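DUF1076 domain-containing protein (Salmonella typhi, PDB 6IAI) is a type III secretion effector that acts as an E3/E4 ubiquitin ligase and binds diubiquitin, the chain described here being its N-terminal part. Local coordinates at residues Ser71-Ala74 with Asp78-Thr81; Asp37-Asn42 with Glu109-Thr114; Arg64-Glu69 with Arg95-Glu100; Arg48-Gln53 with Arg57-Gln62. One frame throughout, in Å; residues are numbered along the deposited sequence.

Interaction 1: Ser71-Ala74 with Asp78-Thr81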
loop_
_atom_site.group_PDB
_atom_site.type_symbol
_atom_site.label_atom_id
_atom_site.label_comp_id
_atom_site.label_asym_id
_atom_site.label_seq_id
_atom_site.Cartn_x
_atom_site.Cartn_y
_atom_site.Cartn_z
ATOM N N SER A 71 -7.867 0.631 3.703
ATOM C CA SER A 71 -9.028 1.364 4.190
ATOM C C SER A 71 -8.959 1.504 5.674
ATOM O O SER A 71 -8.324 0.697 6.329
ATOM C CB SER A 71 -10.345 0.700 3.768
ATOM O OG SER A 71 -10.309 -0.717 3.780
ATOM N N ASN A 72 -9.561 2.552 6.206
ATOM C CA ASN A 72 -9.714 2.695 7.652
ATOM C C ASN A 72 -11.114 2.078 7.980
ATOM O O ASN A 72 -11.687 1.422 7.096
ATOM C CB ASN A 72 -9.535 4.158 8.104
ATOM C CG ASN A 72 -10.718 5.060 7.873
ATOM O OD1 ASN A 72 -11.440 4.969 6.872
ATOM N ND2 ASN A 72 -10.929 5.961 8.803
ATOM N N ARG A 73 -11.657 2.245 9.212
ATOM C CA ARG A 73 -12.971 1.651 9.585
ATOM C C ARG A 73 -12.954 0.131 9.365
ATOM O O ARG A 73 -13.872 -0.433 8.776
ATOM C CB ARG A 73 -14.147 2.318 8.804
ATOM C CG ARG A 73 -14.297 3.791 9.118
ATOM C CD ARG A 73 -15.335 4.454 8.280
ATOM N NE ARG A 73 -15.394 5.874 8.623
ATOM C CZ ARG A 73 -16.296 6.725 8.147
ATOM N NH1 ARG A 73 -17.229 6.307 7.299
ATOM N NH2 ARG A 73 -16.273 7.999 8.515
ATOM N N ALA A 74 -11.856 -0.508 9.762
ATOM C CA ALA A 74 -11.677 -1.944 9.614
ATOM C C ALA A 74 -12.684 -2.672 10.540
ATOM O O ALA A 74 -13.212 -3.724 10.182
ATOM C CB ALA A 74 -10.254 -2.310 9.970
ATOM N N ASP A 78 -14.189 2.149 16.014
ATOM C CA ASP A 78 -12.880 2.792 15.894
ATOM C C ASP A 78 -12.516 2.994 14.424
ATOM O O ASP A 78 -12.212 2.028 13.720
ATOM C CB ASP A 78 -11.803 1.995 16.651
ATOM C CG ASP A 78 -10.521 2.773 16.932
ATOM O OD1 ASP A 78 -10.258 3.785 16.221
ATOM O OD2 ASP A 78 -9.784 2.381 17.862
ATOM N N ASN A 79 -12.570 4.256 13.964
ATOM C CA ASN A 79 -12.288 4.644 12.582
ATOM C C ASN A 79 -10.804 4.551 12.247
ATOM O O ASN A 79 -10.464 4.319 11.093
ATOM C CB ASN A 79 -12.829 6.052 12.296
ATOM C CG ASN A 79 -14.335 6.136 12.173
ATOM O OD1 ASN A 79 -14.895 7.219 12.002
ATOM N ND2 ASN A 79 -15.036 5.011 12.269
ATOM N N ASN A 80 -9.930 4.690 13.263
ATOM C CA ASN A 80 -8.482 4.613 13.099
ATOM C C ASN A 80 -7.964 3.188 13.261
ATOM O O ASN A 80 -7.002 2.940 13.987
ATOM C CB ASN A 80 -7.755 5.615 14.008
ATOM C CG ASN A 80 -8.225 7.042 13.838
ATOM O OD1 ASN A 80 -8.921 7.398 12.872
ATOM N ND2 ASN A 80 -7.893 7.890 14.803
ATOM N N THR A 81 -8.620 2.259 12.567
ATOM C CA THR A 81 -8.233 0.865 12.456
ATOM C C THR A 81 -8.064 0.678 10.963
ATOM O O THR A 81 -8.886 1.178 10.206
ATOM C CB THR A 81 -9.251 -0.100 13.123
ATOM O OG1 THR A 81 -10.535 0.004 12.500
ATOM C CG2 THR A 81 -9.376 0.135 14.590
#

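Interaction 2: Asp37-Asn42 with Glu109-Thr114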
loop_
_atom_site.group_PDB
_atom_site.type_symbol
_atom_site.label_atom_id
_atom_site.label_comp_id
_atom_site.label_asym_id
_atom_site.label_seq_id
_atom_site.Cartn_x
_atom_site.Cartn_y
_atom_site.Cartn_z
ATOM N N ASP A 37 10.479 -3.765 4.565
ATOM C CA ASP A 37 11.018 -3.411 5.868
ATOM C C ASP A 37 10.033 -2.391 6.455
ATOM O O ASP A 37 8.976 -2.142 5.872
ATOM C CB ASP A 37 12.435 -2.791 5.719
ATOM C CG ASP A 37 13.389 -2.933 6.900
ATOM O OD1 ASP A 37 12.907 -3.139 8.041
ATOM O OD2 ASP A 37 14.620 -2.791 6.689
ATOM N N LYS A 38 10.388 -1.784 7.586
ATOM C CA LYS A 38 9.569 -0.787 8.247
ATOM C C LYS A 38 9.536 0.516 7.404
ATOM O O LYS A 38 10.594 1.040 7.061
ATOM C CB LYS A 38 10.110 -0.584 9.689
ATOM C CG LYS A 38 9.583 0.623 10.480
ATOM C CD LYS A 38 8.059 0.600 10.770
ATOM C CE LYS A 38 7.636 1.681 11.741
ATOM N NZ LYS A 38 8.091 3.049 11.330
ATOM N N LEU A 39 8.327 1.001 7.030
ATOM C CA LEU A 39 8.157 2.267 6.314
ATOM C C LEU A 39 8.430 3.398 7.300
ATOM O O LEU A 39 8.329 3.184 8.506
ATOM C CB LEU A 39 6.723 2.457 5.769
ATOM C CG LEU A 39 6.067 1.453 4.816
ATOM C CD1 LEU A 39 4.999 2.148 4.000
ATOM C CD2 LEU A 39 7.038 0.804 3.882
ATOM N N SER A 40 8.718 4.619 6.808
ATOM C CA SER A 40 8.946 5.743 7.724
ATOM C C SER A 40 7.619 6.122 8.411
ATOM O O SER A 40 6.550 5.740 7.929
ATOM C CB SER A 40 9.565 6.934 6.987
ATOM O OG SER A 40 8.624 7.783 6.346
ATOM N N GLU A 41 7.683 6.868 9.514
ATOM C CA GLU A 41 6.495 7.328 10.220
ATOM C C GLU A 41 5.691 8.295 9.373
ATOM O O GLU A 41 4.455 8.252 9.417
ATOM C CB GLU A 41 6.864 7.951 11.586
ATOM C CG GLU A 41 7.274 6.915 12.631
ATOM C CD GLU A 41 6.251 5.855 13.009
ATOM O OE1 GLU A 41 6.640 4.668 13.109
ATOM O OE2 GLU A 41 5.065 6.206 13.202
ATOM N N ASN A 42 6.382 9.151 8.574
ATOM C CA ASN A 42 5.743 10.100 7.644
ATOM C C ASN A 42 4.960 9.340 6.567
ATOM O O ASN A 42 3.865 9.756 6.245
ATOM C CB ASN A 42 6.777 11.000 6.962
ATOM C CG ASN A 42 7.362 12.110 7.791
ATOM O OD1 ASN A 42 6.710 12.703 8.662
ATOM N ND2 ASN A 42 8.566 12.518 7.404
ATOM N N GLU A 109 -0.229 -3.858 7.230
ATOM C CA GLU A 109 -1.328 -3.780 8.217
ATOM C C GLU A 109 -0.809 -3.625 9.644
ATOM O O GLU A 109 -1.239 -2.728 10.370
ATOM C CB GLU A 109 -2.240 -5.003 8.097
ATOM C CG GLU A 109 -3.639 -4.697 8.591
ATOM C CD GLU A 109 -4.599 -5.838 8.410
ATOM O OE1 GLU A 109 -5.091 -6.023 7.273
ATOM O OE2 GLU A 109 -4.821 -6.580 9.391
ATOM N N ARG A 110 0.179 -4.443 9.999
ATOM C CA ARG A 110 0.830 -4.429 11.306
ATOM C C ARG A 110 1.448 -3.074 11.581
ATOM O O ARG A 110 1.252 -2.537 12.659
ATOM C CB ARG A 110 1.872 -5.559 11.367
ATOM C CG ARG A 110 2.471 -5.817 12.747
ATOM C CD ARG A 110 3.359 -7.048 12.713
ATOM N NE ARG A 110 2.596 -8.289 12.526
ATOM C CZ ARG A 110 2.926 -9.275 11.692
ATOM N NH1 ARG A 110 4.018 -9.182 10.937
ATOM N NH2 ARG A 110 2.170 -10.361 11.608
ATOM N N GLN A 111 2.154 -2.481 10.593
ATOM C CA GLN A 111 2.778 -1.156 10.757
ATOM C C GLN A 111 1.746 -0.024 10.853
ATOM O O GLN A 111 1.936 0.925 11.623
ATOM C CB GLN A 111 3.757 -0.883 9.630
ATOM C CG GLN A 111 4.956 -1.842 9.583
ATOM C CD GLN A 111 5.814 -1.481 8.391
ATOM O OE1 GLN A 111 6.161 -0.309 8.181
ATOM N NE2 GLN A 111 6.147 -2.471 7.566
ATOM N N LEU A 112 0.655 -0.120 10.060
ATOM C CA LEU A 112 -0.415 0.876 10.074
ATOM C C LEU A 112 -1.149 0.948 11.419
ATOM O O LEU A 112 -1.599 2.029 11.804
ATOM C CB LEU A 112 -1.436 0.597 8.952
ATOM C CG LEU A 112 -0.973 0.927 7.521
ATOM C CD1 LEU A 112 -1.962 0.436 6.513
ATOM C CD2 LEU A 112 -0.633 2.409 7.355
ATOM N N ASN A 113 -1.320 -0.218 12.101
ATOM C CA ASN A 113 -2.039 -0.300 13.372
ATOM C C ASN A 113 -1.127 -0.274 14.608
ATOM O O ASN A 113 -1.643 -0.194 15.719
ATOM C CB ASN A 113 -2.973 -1.498 13.387
ATOM C CG ASN A 113 -4.044 -1.448 12.345
ATOM O OD1 ASN A 113 -4.960 -0.615 12.383
ATOM N ND2 ASN A 113 -3.956 -2.331 11.380
ATOM N N THR A 114 0.212 -0.326 14.439
ATOM C CA THR A 114 1.135 -0.173 15.568
ATOM C C THR A 114 1.533 1.295 15.648
ATOM O O THR A 114 1.306 1.933 16.669
ATOM C CB THR A 114 2.368 -1.081 15.462
ATOM O OG1 THR A 114 2.891 -0.999 14.152
ATOM C CG2 THR A 114 2.070 -2.526 15.784
#

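Interaction 3: Arg64-Glu69 with Arg95-Glu100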
loop_
_atom_site.group_PDB
_atom_site.type_symbol
_atom_site.label_atom_id
_atom_site.label_comp_id
_atom_site.label_asym_id
_atom_site.label_seq_id
_atom_site.Cartn_x
_atom_site.Cartn_y
_atom_site.Cartn_z
ATOM N N ARG A 64 7.155 -0.885 -3.909
ATOM C CA ARG A 64 7.992 -1.515 -4.937
ATOM C C ARG A 64 7.146 -1.632 -6.208
ATOM O O ARG A 64 6.680 -0.623 -6.720
ATOM C CB ARG A 64 8.528 -2.898 -4.509
ATOM C CG ARG A 64 9.676 -2.860 -3.532
ATOM C CD ARG A 64 10.470 -4.160 -3.619
ATOM N NE ARG A 64 11.645 -4.129 -4.508
ATOM C CZ ARG A 64 12.754 -3.406 -4.325
ATOM N NH1 ARG A 64 12.844 -2.550 -3.311
ATOM N NH2 ARG A 64 13.760 -3.494 -5.185
ATOM N N ASP A 65 6.868 -2.855 -6.651
ATOM C CA ASP A 65 6.084 -3.117 -7.860
ATOM C C ASP A 65 4.721 -3.785 -7.582
ATOM O O ASP A 65 4.041 -4.178 -8.526
ATOM C CB ASP A 65 6.931 -3.937 -8.866
ATOM C CG ASP A 65 7.339 -5.320 -8.382
ATOM O OD1 ASP A 65 7.683 -5.461 -7.168
ATOM O OD2 ASP A 65 7.345 -6.254 -9.208
ATOM N N LEU A 66 4.309 -3.897 -6.310
ATOM C CA LEU A 66 3.011 -4.489 -5.992
ATOM C C LEU A 66 2.031 -3.449 -5.449
ATOM O O LEU A 66 2.447 -2.454 -4.845
ATOM C CB LEU A 66 3.143 -5.703 -5.042
ATOM C CG LEU A 66 3.967 -6.914 -5.555
ATOM C CD1 LEU A 66 4.374 -7.825 -4.407
ATOM C CD2 LEU A 66 3.235 -7.674 -6.681
ATOM N N LEU A 67 0.728 -3.676 -5.705
ATOM C CA LEU A 67 -0.382 -2.826 -5.281
ATOM C C LEU A 67 -1.101 -3.442 -4.107
ATOM O O LEU A 67 -1.436 -4.631 -4.137
ATOM C CB LEU A 67 -1.423 -2.597 -6.399
ATOM C CG LEU A 67 -0.963 -2.047 -7.721
ATOM C CD1 LEU A 67 -2.174 -1.709 -8.595
ATOM C CD2 LEU A 67 -0.050 -0.843 -7.532
ATOM N N TYR A 68 -1.416 -2.593 -3.114
ATOM C CA TYR A 68 -2.121 -2.921 -1.878
ATOM C C TYR A 68 -3.325 -2.017 -1.740
ATOM O O TYR A 68 -3.278 -0.869 -2.143
ATOM C CB TYR A 68 -1.175 -2.751 -0.678
ATOM C CG TYR A 68 0.075 -3.598 -0.831
ATOM C CD1 TYR A 68 1.166 -3.142 -1.574
ATOM C CD2 TYR A 68 0.131 -4.894 -0.317
ATOM C CE1 TYR A 68 2.288 -3.944 -1.779
ATOM C CE2 TYR A 68 1.255 -5.697 -0.500
ATOM C CZ TYR A 68 2.334 -5.215 -1.226
ATOM O OH TYR A 68 3.429 -6.006 -1.429
ATOM N N GLU A 69 -4.428 -2.555 -1.225
ATOM C CA GLU A 69 -5.660 -1.815 -0.974
ATOM C C GLU A 69 -5.738 -1.546 0.494
ATOM O O GLU A 69 -5.531 -2.466 1.280
ATOM C CB GLU A 69 -6.868 -2.605 -1.447
ATOM C CG GLU A 69 -6.821 -2.908 -2.937
ATOM C CD GLU A 69 -7.847 -3.889 -3.470
ATOM O OE1 GLU A 69 -8.236 -4.832 -2.737
ATOM O OE2 GLU A 69 -8.178 -3.769 -4.672
ATOM N N ARG A 95 0.015 -16.099 -9.407
ATOM C CA ARG A 95 0.714 -17.402 -9.399
ATOM C C ARG A 95 2.163 -17.242 -8.924
ATOM O O ARG A 95 2.652 -18.029 -8.100
ATOM C CB ARG A 95 0.719 -17.962 -10.837
ATOM C CG ARG A 95 1.232 -19.383 -11.040
ATOM C CD ARG A 95 1.173 -19.759 -12.519
ATOM N NE ARG A 95 -0.204 -19.770 -13.030
ATOM C CZ ARG A 95 -0.585 -19.255 -14.195
ATOM N NH1 ARG A 95 0.305 -18.691 -15.004
ATOM N NH2 ARG A 95 -1.859 -19.306 -14.565
ATOM N N GLU A 96 2.827 -16.206 -9.461
ATOM C CA GLU A 96 4.210 -15.846 -9.234
ATOM C C GLU A 96 4.474 -15.072 -7.940
ATOM O O GLU A 96 5.564 -15.219 -7.387
ATOM C CB GLU A 96 4.681 -15.014 -10.434
ATOM C CG GLU A 96 6.131 -15.196 -10.822
ATOM C CD GLU A 96 6.546 -14.259 -11.935
ATOM O OE1 GLU A 96 6.000 -14.390 -13.054
ATOM O OE2 GLU A 96 7.393 -13.370 -11.676
ATOM N N ARG A 97 3.526 -14.215 -7.472
ATOM C CA ARG A 97 3.809 -13.331 -6.329
ATOM C C ARG A 97 2.941 -13.462 -5.077
ATOM O O ARG A 97 3.278 -12.814 -4.087
ATOM C CB ARG A 97 3.762 -11.853 -6.768
ATOM C CG ARG A 97 4.273 -11.520 -8.173
ATOM C CD ARG A 97 5.779 -11.524 -8.289
ATOM N NE ARG A 97 6.398 -10.580 -7.367
ATOM C CZ ARG A 97 6.665 -9.305 -7.646
ATOM N NH1 ARG A 97 6.351 -8.797 -8.832
ATOM N NH2 ARG A 97 7.241 -8.530 -6.740
ATOM N N HIS A 98 1.862 -14.263 -5.091
ATOM C CA HIS A 98 0.917 -14.363 -3.973
ATOM C C HIS A 98 1.544 -14.499 -2.586
ATOM O O HIS A 98 1.050 -13.847 -1.663
ATOM C CB HIS A 98 -0.139 -15.451 -4.185
ATOM C CG HIS A 98 0.387 -16.849 -4.262
ATOM N ND1 HIS A 98 0.153 -17.756 -3.250
ATOM C CD2 HIS A 98 1.078 -17.465 -5.251
ATOM C CE1 HIS A 98 0.717 -18.884 -3.645
ATOM N NE2 HIS A 98 1.283 -18.755 -4.847
ATOM N N ILE A 99 2.625 -15.287 -2.430
ATOM C CA ILE A 99 3.272 -15.474 -1.134
ATOM C C ILE A 99 3.845 -14.163 -0.599
ATOM O O ILE A 99 3.470 -13.779 0.506
ATOM C CB ILE A 99 4.310 -16.637 -1.113
ATOM C CG1 ILE A 99 3.622 -18.002 -1.420
ATOM C CG2 ILE A 99 5.043 -16.685 0.248
ATOM C CD1 ILE A 99 4.599 -19.121 -1.984
ATOM N N GLU A 100 4.725 -13.468 -1.365
ATOM C CA GLU A 100 5.306 -12.201 -0.888
ATOM C C GLU A 100 4.266 -11.111 -0.776
ATOM O O GLU A 100 4.348 -10.300 0.141
ATOM C CB GLU A 100 6.526 -11.720 -1.707
ATOM C CG GLU A 100 6.255 -11.455 -3.168
ATOM C CD GLU A 100 7.212 -10.493 -3.839
ATOM O OE1 GLU A 100 7.629 -10.800 -4.974
ATOM O OE2 GLU A 100 7.547 -9.443 -3.247
#

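Interaction 4: Arg48-Gln53 with Arg57-Gln62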
loop_
_atom_site.group_PDB
_atom_site.type_symbol
_atom_site.label_atom_id
_atom_site.label_comp_id
_atom_site.label_asym_id
_atom_site.label_seq_id
_atom_site.Cartn_x
_atom_site.Cartn_y
_atom_site.Cartn_z
ATOM N N ARG A 48 -2.344 6.511 6.503
ATOM C CA ARG A 48 -3.407 6.615 7.511
ATOM C C ARG A 48 -4.321 7.789 7.215
ATOM O O ARG A 48 -5.524 7.567 7.040
ATOM C CB ARG A 48 -2.810 6.706 8.945
ATOM C CG ARG A 48 -2.126 5.413 9.405
ATOM C CD ARG A 48 -1.809 5.394 10.888
ATOM N NE ARG A 48 -0.493 5.881 11.303
ATOM C CZ ARG A 48 0.535 5.144 11.707
ATOM N NH1 ARG A 48 0.430 3.836 11.784
ATOM N NH2 ARG A 48 1.660 5.723 12.081
ATOM N N ASP A 49 -3.752 9.033 7.092
ATOM C CA ASP A 49 -4.522 10.252 6.787
ATOM C C ASP A 49 -5.314 10.141 5.483
ATOM O O ASP A 49 -6.481 10.525 5.445
ATOM C CB ASP A 49 -3.627 11.495 6.748
ATOM C CG ASP A 49 -3.034 11.934 8.084
ATOM O OD1 ASP A 49 -3.461 11.395 9.142
ATOM O OD2 ASP A 49 -2.145 12.831 8.078
ATOM N N THR A 50 -4.702 9.583 4.426
ATOM C CA THR A 50 -5.371 9.423 3.128
ATOM C C THR A 50 -6.533 8.432 3.221
ATOM O O THR A 50 -7.614 8.718 2.694
ATOM C CB THR A 50 -4.354 9.099 2.019
ATOM O OG1 THR A 50 -3.291 10.048 2.089
ATOM C CG2 THR A 50 -4.954 9.177 0.656
ATOM N N ALA A 51 -6.329 7.285 3.918
ATOM C CA ALA A 51 -7.380 6.284 4.110
ATOM C C ALA A 51 -8.526 6.894 4.937
ATOM O O ALA A 51 -9.689 6.743 4.562
ATOM C CB ALA A 51 -6.809 5.037 4.770
ATOM N N ILE A 52 -8.192 7.656 5.999
ATOM C CA ILE A 52 -9.174 8.339 6.831
ATOM C C ILE A 52 -10.053 9.291 5.977
ATOM O O ILE A 52 -11.286 9.185 6.017
ATOM C CB ILE A 52 -8.510 9.055 8.048
ATOM C CG1 ILE A 52 -8.047 8.029 9.099
ATOM C CG2 ILE A 52 -9.495 10.060 8.676
ATOM C CD1 ILE A 52 -6.959 8.512 10.006
ATOM N N GLN A 53 -9.414 10.161 5.161
ATOM C CA GLN A 53 -10.102 11.121 4.285
ATOM C C GLN A 53 -11.044 10.446 3.289
ATOM O O GLN A 53 -11.966 11.101 2.798
ATOM C CB GLN A 53 -9.098 12.034 3.547
ATOM C CG GLN A 53 -8.404 13.089 4.423
ATOM C CD GLN A 53 -7.066 13.564 3.846
ATOM O OE1 GLN A 53 -6.659 13.239 2.706
ATOM N NE2 GLN A 53 -6.295 14.271 4.658
ATOM N N ARG A 57 -13.486 3.732 2.415
ATOM C CA ARG A 57 -13.381 3.299 1.017
ATOM C C ARG A 57 -11.922 3.090 0.735
ATOM O O ARG A 57 -11.079 3.822 1.254
ATOM C CB ARG A 57 -13.979 4.325 0.029
ATOM C CG ARG A 57 -15.492 4.282 0.012
ATOM C CD ARG A 57 -16.131 5.448 -0.752
ATOM N NE ARG A 57 -15.923 6.728 -0.058
ATOM C CZ ARG A 57 -16.625 7.147 0.998
ATOM N NH1 ARG A 57 -17.610 6.402 1.492
ATOM N NH2 ARG A 57 -16.357 8.321 1.559
ATOM N N LYS A 58 -11.619 2.071 -0.043
ATOM C CA LYS A 58 -10.257 1.705 -0.364
ATOM C C LYS A 58 -9.462 2.747 -1.162
ATOM O O LYS A 58 -9.974 3.361 -2.104
ATOM C CB LYS A 58 -10.235 0.355 -1.098
ATOM C CG LYS A 58 -10.404 -0.829 -0.149
ATOM C CD LYS A 58 -10.722 -2.097 -0.919
ATOM C CE LYS A 58 -10.772 -3.300 -0.006
ATOM N NZ LYS A 58 -11.098 -4.550 -0.756
ATOM N N ILE A 59 -8.198 2.927 -0.763
ATOM C CA ILE A 59 -7.190 3.682 -1.484
ATOM C C ILE A 59 -6.166 2.618 -1.933
ATOM O O ILE A 59 -6.111 1.520 -1.352
ATOM C CB ILE A 59 -6.528 4.833 -0.668
ATOM C CG1 ILE A 59 -5.654 4.322 0.480
ATOM C CG2 ILE A 59 -7.566 5.859 -0.193
ATOM C CD1 ILE A 59 -4.561 5.271 0.915
ATOM N N GLN A 60 -5.351 2.935 -2.941
ATOM C CA GLN A 60 -4.304 2.019 -3.398
ATOM C C GLN A 60 -2.948 2.531 -3.004
ATOM O O GLN A 60 -2.701 3.742 -3.004
ATOM C CB GLN A 60 -4.386 1.784 -4.899
ATOM C CG GLN A 60 -5.552 0.885 -5.260
ATOM C CD GLN A 60 -5.661 0.767 -6.723
ATOM O OE1 GLN A 60 -4.978 -0.052 -7.328
ATOM N NE2 GLN A 60 -6.506 1.592 -7.321
ATOM N N VAL A 61 -2.070 1.597 -2.626
ATOM C CA VAL A 61 -0.716 1.880 -2.183
ATOM C C VAL A 61 0.254 0.998 -2.975
ATOM O O VAL A 61 0.103 -0.237 -2.998
ATOM C CB VAL A 61 -0.560 1.761 -0.632
ATOM C CG1 VAL A 61 0.899 1.901 -0.201
ATOM C CG2 VAL A 61 -1.421 2.809 0.083
ATOM N N GLN A 62 1.224 1.645 -3.666
ATOM C CA GLN A 62 2.225 0.925 -4.424
ATOM C C GLN A 62 3.508 0.909 -3.608
ATOM O O GLN A 62 4.031 1.957 -3.255
ATOM C CB GLN A 62 2.439 1.519 -5.817
ATOM C CG GLN A 62 3.316 0.641 -6.731
ATOM C CD GLN A 62 3.494 1.222 -8.113
ATOM O OE1 GLN A 62 3.496 2.433 -8.318
ATOM N NE2 GLN A 62 3.634 0.370 -9.098
HETATM O O HOH W 1 -10.446 4.245 3.804
#

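Interaction 1: Ser71-Ala74 with Asp78-Thr81
A chi1 of 61° sets Thr81 OG1 between its own backbone N and carbonyl carbon, and from there the hydroxyl faces the amide of Ala74. Asn72 CG takes the same kind of position (chi1 78°), which swings the carboxamide across to the carbonyl of Asn79. That carbonyl receives a well-directed bond: Arg73 N donates to Asn79 O over 3.0 Å with an N-H...O angle of 164°, approaching from a direction tilted off the carbonyl plane. Asn72 ND2 adds a weak bond to the same Asn79 O at 2.9 Å, its hydrogen poorly aimed. Ala74 N, by contrast, splits its hydrogen between two weak bonds, to Thr81 OG1 at 3.1 Å and Thr81 O at 3.4 Å. The Thr81 hydroxyl is tied in further, since OG1 donates to Asp78 O at 2.9 Å and accepts from the backbone N of Val75. An Asx turn, with Asn80 N bonded to Asp78 OD1, shapes the returning segment, and Asn80 itself is the centre of an inverse gamma turn. Nearer the surface, the extended Arg73 and the Asn79 side chain run alongside each other and point the same way, with Arg73 CG 3.5 Å from Asn79 ND2. Both segments belong to the long connection of a beta-hairpin between strands 66-71 and 83-85, and Ser71 already pairs with Lys83 through the backbone. With almost all its binding polar and much of it weak, the contact closes this surface loop through two shared acceptors, Asn79 O and Thr81 OG1, and very little apolar packing.

Interaction 2: Asp37-Asn42 with Glu109-Thr114
Gln111 reaches out from its helix like an extended arm and lays its carboxamide against the backbone of Asp37-Leu39. The side chain crosses that of Leu39 at about a right angle, and the polar meeting is between its amide and the main chain. OE1 accepts from Leu39 N at 2.8 Å, the N-H pointing well at the oxygen (162°) and coming in slightly off the plane of the amide. On the other branch, NE2 gives a weak bond to Asp37 O at 3.3 Å. Together the two bonds, one of them weak, would restrain the rotation of the amide and are consistent with its assigned oxygen and nitrogen. Lys38 crosses obliquely at the oxygen side, its CD 3.3 Å from Gln111 OE1. The segment 37-40 leads directly into helix 41-53, whose N-cap is Ser40 with OG bonded to the backbone N of Asp43; Gln111 thus joins the last turn of helix 91-113 to the approach to another helix. Bends at chi2 and chi4 (63° and 53°) curl the lysine back over its own segment, where NZ meets Leu39 O at 2.8 Å and forms a salt bridge with Glu41 OE1, also at 2.8 Å, from above the carboxylate plane. Leu39 turns into the interior, onto Val28 and Ile47, while Leu44 of helix 41-53 touches both Lys38 and Gln111.

Interaction 3: Arg64-Glu69 with Arg95-Glu100
Asp65 and Arg97 meet through an end-on salt bridge in which each carboxylate oxygen takes its own nitrogen: Arg97 NH1 binds Asp65 OD2 at 2.8 Å and NH2 binds Asp65 OD1 at 3.1 Å. Both oxygens lie near the guanidinium plane, although the carboxylate itself is turned 28° from it. A second carboxylate comes from the helix, where Glu100 OE1 receives Arg97 NE at 2.7 Å and NH2 at 2.9 Å, both from the same face. Bends at chi2 and chi3 (-76° and -58°) fold the arginine so that it reaches the two acids at different edges. The three-residue network would hold the guanidinium plane in place, and the shared positive charge probably helps keep both acids ionised.

Van der Waals contact is supplied by Leu66, whose CD2 sits over the centre of one guanidinium face, 3.9 Å from Arg97 CZ. The other branch, CD1, rests 3.7 Å from Glu100 OE2.

The contact ties the turn between strands 59-63 and 66-71, and the first residue of the latter, to the early part of helix 91-113. Further along, the helix continues over the sheet: Trp101 meets Tyr68 edge-to-face and touches Leu66, and Ala105 and Leu108 pack on Tyr68.

Interaction 4: Arg48-Gln53 with Arg57-Gln62
Ile59 sends its longer branch into the flank of the helix beside Thr50 and Ala51. CG1 stands between the backbone N and the carbonyl carbon of Ile59 (chi1 68°), and chi2 (155°) carries CD1 on toward the helix. The tip of that branch, CD1, comes 3.9 Å from Thr50 CG2 and 4.0 Å from Ala51 N, with Ala51 CB a little further away at 4.5 Å. The shorter branch, CG2, lies 4.1 Å from Thr50 O.

Thr50 meets it with its methyl. CG2 is anti to the backbone N, and the hydroxyl, on the other rotor arm beside that N, turns back along the helix to bond Leu46 O. The residue therefore satisfies its polar atom within its own helix and offers a carbon surface to the strand, and its side chain crosses that of Ile59 at about a right angle. The small Ala51 probably allows the isoleucine tip to come near the helix backbone.

Near the turn that joins the two segments, a water lies 2.7 Å from both Ala51 O and Arg57 O; Arg57 O is also bonded by Asn54 ND2 from the intervening turn.

Helix 41-53 and strand 59-63 form the second half of a beta-alpha-beta unit that begins with strand 22-25, parallel to 59-63. Leu23 of that first strand touches both Thr50 and Ile59, while Val70 of strand 66-71 touches Ala51 from the other neighbouring strand.

In the fold
Along the chain the contacts are partly nested: interaction 2 encloses the other three, interaction 4 closes first, and interaction 3 then spans interaction 1. Helix 41-53 is common to interactions 2 and 4, whose centres are about 14 Å apart, and Arg48 bonds to the carbonyl oxygen of Leu112 between them. Helix 91-113 carries interactions 2 and 3 at different positions along its length, their centres about 18 Å apart. Interactions 3 and 4 lie on opposite sides of the chain's centre yet share the sheet through neighbouring strands 59-63 and 66-71. Centre to centre, interaction 1 is about 10 Å from interaction 4 but about 23 Å from interaction 3. Together they hold two helices, one mixed sheet and its hairpin loop as a compact unit.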